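Local coordinates for alkylhalidase CmlS (Streptomyces venezuelae, PDB 3I3L), which is thought to act as an FAD-dependent halogenase in the biosynthesis of the antibiotic chloramphenicol, at residues L466-T479 against V555-A569. Residues are numbered along the deposited sequence; the frame is centred on the assembly and turned at random.
Sequences LTKRLNSITRFKWT and VVRLMEAGLLTGYDA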
# COMPACT_ATOMS: atom_id res chain seq x y z
N LEU A 466 7.48 2.49 24.53
CA LEU A 466 7.72 3.71 23.80
C LEU A 466 7.73 4.89 24.75
O LEU A 466 8.61 5.77 24.67
CB LEU A 466 6.62 3.91 22.77
CG LEU A 466 6.63 5.06 21.76
CD1 LEU A 466 5.34 5.09 21.00
CD2 LEU A 466 6.77 6.35 22.39
N THR A 467 6.76 4.91 25.65
CA THR A 467 6.65 6.00 26.65
C THR A 467 7.86 6.06 27.55
O THR A 467 8.38 7.11 27.84
CB THR A 467 5.37 5.84 27.51
OG1 THR A 467 4.21 6.10 26.71
CG2 THR A 467 5.40 6.80 28.71
N LYS A 468 8.29 4.89 28.01
CA LYS A 468 9.50 4.74 28.79
C LYS A 468 10.76 5.22 28.05
O LYS A 468 11.67 5.78 28.67
CB LYS A 468 9.65 3.29 29.26
CG LYS A 468 11.04 2.93 29.76
CD LYS A 468 11.03 2.17 31.07
CE LYS A 468 11.39 3.14 32.23
NZ LYS A 468 11.46 2.56 33.61
N ARG A 469 10.85 5.00 26.74
CA ARG A 469 12.08 5.35 26.01
C ARG A 469 12.15 6.86 25.83
O ARG A 469 13.19 7.49 26.11
CB ARG A 469 12.19 4.63 24.68
CG ARG A 469 12.56 3.18 24.78
CD ARG A 469 12.11 2.51 23.48
NE ARG A 469 12.49 1.10 23.40
CZ ARG A 469 13.63 0.65 22.88
NH1 ARG A 469 14.54 1.49 22.37
NH2 ARG A 469 13.87 -0.66 22.86
N LEU A 470 11.04 7.45 25.39
CA LEU A 470 10.98 8.88 25.18
C LEU A 470 11.32 9.61 26.50
O LEU A 470 12.06 10.61 26.51
CB LEU A 470 9.60 9.30 24.68
CG LEU A 470 9.28 8.95 23.21
CD1 LEU A 470 7.84 9.09 22.92
CD2 LEU A 470 10.06 9.88 22.27
N ASN A 471 10.79 9.09 27.62
CA ASN A 471 10.99 9.76 28.92
C ASN A 471 12.43 9.70 29.37
O ASN A 471 12.88 10.61 30.08
CB ASN A 471 10.03 9.20 30.02
CG ASN A 471 8.58 9.69 29.85
OD1 ASN A 471 7.64 9.05 30.33
ND2 ASN A 471 8.40 10.80 29.16
N SER A 472 13.15 8.68 28.92
CA SER A 472 14.54 8.50 29.31
C SER A 472 15.48 9.42 28.55
O SER A 472 16.68 9.42 28.80
CB SER A 472 15.00 7.05 29.10
OG SER A 472 15.21 6.82 27.73
N ILE A 473 14.92 10.18 27.61
CA ILE A 473 15.73 11.03 26.76
C ILE A 473 15.96 12.39 27.41
O ILE A 473 15.08 13.25 27.44
CB ILE A 473 15.09 11.23 25.36
CG1 ILE A 473 15.16 9.90 24.57
CG2 ILE A 473 15.77 12.37 24.60
CD1 ILE A 473 14.39 9.96 23.26
N THR A 474 17.17 12.55 27.91
CA THR A 474 17.55 13.75 28.61
C THR A 474 18.32 14.68 27.70
O THR A 474 18.55 15.84 28.05
CB THR A 474 18.39 13.40 29.87
OG1 THR A 474 19.51 12.60 29.49
CG2 THR A 474 17.54 12.60 30.87
N ARG A 475 18.76 14.19 26.55
CA ARG A 475 19.42 15.06 25.59
C ARG A 475 19.11 14.73 24.12
O ARG A 475 19.31 13.59 23.70
CB ARG A 475 20.94 15.00 25.83
CG ARG A 475 21.77 15.70 24.76
CD ARG A 475 23.24 15.48 25.03
NE ARG A 475 24.11 16.17 24.08
CZ ARG A 475 25.41 15.89 23.95
NH1 ARG A 475 26.16 16.55 23.07
NH2 ARG A 475 25.96 14.92 24.69
N PHE A 476 18.64 15.72 23.35
CA PHE A 476 18.43 15.53 21.90
C PHE A 476 19.51 16.25 21.12
O PHE A 476 19.88 17.36 21.48
CB PHE A 476 17.06 16.11 21.42
CG PHE A 476 15.88 15.19 21.62
CD1 PHE A 476 15.82 13.97 20.99
CD2 PHE A 476 14.81 15.58 22.44
CE1 PHE A 476 14.71 13.13 21.14
CE2 PHE A 476 13.71 14.76 22.62
CZ PHE A 476 13.66 13.52 21.96
N LYS A 477 19.94 15.66 20.00
CA LYS A 477 20.76 16.36 18.98
C LYS A 477 20.02 16.51 17.64
O LYS A 477 19.24 15.62 17.20
CB LYS A 477 22.02 15.58 18.71
CG LYS A 477 22.92 15.38 19.94
CD LYS A 477 24.25 14.69 19.46
CE LYS A 477 25.25 14.55 20.58
NZ LYS A 477 26.20 13.42 20.27
N TRP A 478 20.24 17.63 16.98
CA TRP A 478 19.64 17.86 15.66
C TRP A 478 20.70 17.54 14.60
O TRP A 478 21.90 17.69 14.85
CB TRP A 478 19.20 19.30 15.56
CG TRP A 478 18.52 19.73 14.31
CD1 TRP A 478 19.08 20.45 13.28
CD2 TRP A 478 17.14 19.52 13.95
NE1 TRP A 478 18.13 20.68 12.32
CE2 TRP A 478 16.94 20.13 12.71
CE3 TRP A 478 16.07 18.90 14.58
CZ2 TRP A 478 15.69 20.12 12.06
CZ3 TRP A 478 14.84 18.88 13.95
CH2 TRP A 478 14.65 19.50 12.72
N THR A 479 20.24 17.08 13.44
CA THR A 479 21.14 16.70 12.34
C THR A 479 21.34 17.92 11.44
O THR A 479 20.38 18.40 10.81
CB THR A 479 20.60 15.49 11.51
OG1 THR A 479 20.31 14.38 12.38
CG2 THR A 479 21.64 15.04 10.46
N VAL A 555 7.72 14.05 17.61
CA VAL A 555 9.07 13.67 17.92
C VAL A 555 9.41 12.27 17.42
O VAL A 555 10.55 12.03 17.00
CB VAL A 555 9.59 13.96 19.42
CG1 VAL A 555 8.63 14.79 20.25
CG2 VAL A 555 10.00 12.70 20.09
N VAL A 556 8.46 11.35 17.46
CA VAL A 556 8.74 10.01 16.89
C VAL A 556 9.06 10.09 15.39
O VAL A 556 10.00 9.44 14.88
CB VAL A 556 7.60 8.96 17.19
CG1 VAL A 556 7.81 7.69 16.39
CG2 VAL A 556 7.56 8.62 18.69
N ARG A 557 8.28 10.88 14.68
CA ARG A 557 8.53 11.02 13.24
C ARG A 557 9.88 11.68 12.98
O ARG A 557 10.61 11.24 12.11
CB ARG A 557 7.40 11.77 12.54
CG ARG A 557 6.17 10.89 12.22
CD ARG A 557 6.64 9.55 11.63
NE ARG A 557 5.58 8.54 11.54
CZ ARG A 557 5.26 7.65 12.49
NH1 ARG A 557 4.29 6.77 12.26
NH2 ARG A 557 5.88 7.63 13.66
N LEU A 558 10.24 12.69 13.77
CA LEU A 558 11.57 13.33 13.62
C LEU A 558 12.70 12.37 13.92
O LEU A 558 13.78 12.46 13.33
CB LEU A 558 11.69 14.62 14.44
CG LEU A 558 10.90 15.79 13.87
CD1 LEU A 558 10.56 16.83 14.97
CD2 LEU A 558 11.61 16.42 12.64
N MET A 559 12.46 11.45 14.84
CA MET A 559 13.45 10.47 15.15
C MET A 559 13.60 9.52 13.95
O MET A 559 14.71 9.31 13.48
CB MET A 559 13.16 9.73 16.48
CG MET A 559 13.41 10.63 17.75
SD MET A 559 13.02 9.97 19.36
CE MET A 559 14.30 8.88 19.59
N GLU A 560 12.47 8.97 13.46
CA GLU A 560 12.48 8.06 12.28
C GLU A 560 13.05 8.74 11.02
O GLU A 560 13.68 8.09 10.20
CB GLU A 560 11.08 7.52 11.95
CG GLU A 560 10.62 6.41 12.84
CD GLU A 560 9.08 6.33 12.98
OE1 GLU A 560 8.36 7.21 12.44
OE2 GLU A 560 8.60 5.38 13.65
N ALA A 561 12.84 10.05 10.89
CA ALA A 561 13.39 10.83 9.78
C ALA A 561 14.88 11.05 9.91
O ALA A 561 15.50 11.56 8.98
CB ALA A 561 12.69 12.14 9.67
N GLY A 562 15.47 10.68 11.05
CA GLY A 562 16.89 10.90 11.31
C GLY A 562 17.25 12.36 11.60
O GLY A 562 18.42 12.70 11.67
N LEU A 563 16.24 13.20 11.78
CA LEU A 563 16.45 14.57 12.22
C LEU A 563 16.73 14.75 13.73
O LEU A 563 17.45 15.66 14.08
CB LEU A 563 15.29 15.48 11.77
CG LEU A 563 15.22 15.77 10.27
CD1 LEU A 563 13.82 16.11 9.82
CD2 LEU A 563 16.20 16.88 9.88
N LEU A 564 16.13 13.92 14.59
CA LEU A 564 16.49 13.88 16.02
C LEU A 564 17.16 12.58 16.44
O LEU A 564 16.74 11.46 16.05
CB LEU A 564 15.25 14.07 16.93
CG LEU A 564 14.53 15.40 17.07
CD1 LEU A 564 13.24 15.22 17.81
CD2 LEU A 564 15.45 16.38 17.79
N THR A 565 18.20 12.72 17.26
CA THR A 565 18.81 11.59 17.92
C THR A 565 18.70 11.78 19.44
O THR A 565 19.04 12.84 19.96
CB THR A 565 20.28 11.53 17.60
OG1 THR A 565 20.46 11.83 16.21
CG2 THR A 565 20.84 10.15 17.94
N GLY A 566 18.31 10.75 20.15
CA GLY A 566 18.08 10.83 21.56
C GLY A 566 19.10 10.12 22.38
O GLY A 566 19.60 9.07 21.99
N TYR A 567 19.42 10.69 23.54
CA TYR A 567 20.41 10.11 24.40
C TYR A 567 19.88 9.99 25.82
O TYR A 567 19.17 10.88 26.30
CB TYR A 567 21.69 10.94 24.34
CG TYR A 567 22.36 10.89 23.00
CD1 TYR A 567 23.26 9.86 22.69
CD2 TYR A 567 22.08 11.85 22.02
CE1 TYR A 567 23.90 9.82 21.44
CE2 TYR A 567 22.70 11.80 20.75
CZ TYR A 567 23.61 10.80 20.49
OH TYR A 567 24.21 10.78 19.26
N ASP A 568 20.19 8.89 26.50
CA ASP A 568 19.68 8.73 27.84
C ASP A 568 20.61 9.34 28.92
O ASP A 568 21.65 9.91 28.61
CB ASP A 568 19.38 7.25 28.13
CG ASP A 568 20.65 6.38 28.15
OD1 ASP A 568 21.79 6.91 28.35
OD2 ASP A 568 20.48 5.14 27.98
N ALA A 569 20.24 9.23 30.18
CA ALA A 569 21.02 9.96 31.19
C ALA A 569 22.45 9.43 31.23
O ALA A 569 23.34 10.16 31.56
CB ALA A 569 20.34 9.90 32.57
O HOH W 1 20.60 14.22 15.36
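Y567 and K477 cross at about a right angle on one face of an antiparallel strand pair. The long, extended K477 chain brings CD to 3.5 Å from Y567 CE2, while NZ bonds only weakly to the phenol oxygen; CE also lies over the guanidinium of R475, which is salt-bridged to E532. With an alanine at Y567, the aliphatic stem of K477 is likely to lose its aromatic neighbour, and its ammonium to turn more freely. K477 N donates to T565 O, and T565 N back to K477 O.

W478 points to the other face. With CG anti to the backbone N (chi1 -178°), its broad indole lies alongside L563, whose CD2 sits over one ring face, 3.9 Å from CZ2; NE1 donates to K482 O. I473 CG2 sits over the centre of one F476 face, L564 CD1 nearer the rim of the other, with M559 SD at the edge, a Met-aromatic contact. A CB at G566 would hit I473 CD1. T479 OG1 donates to G562 O (2.6 Å) in a Schellman motif. T474 and R475 both face Y567, a classic beta bulge; this C-terminal-domain sheet, far from the FAD sites, packs through F476 on helices 519-531 and 535-543, recalling winged-helix folds.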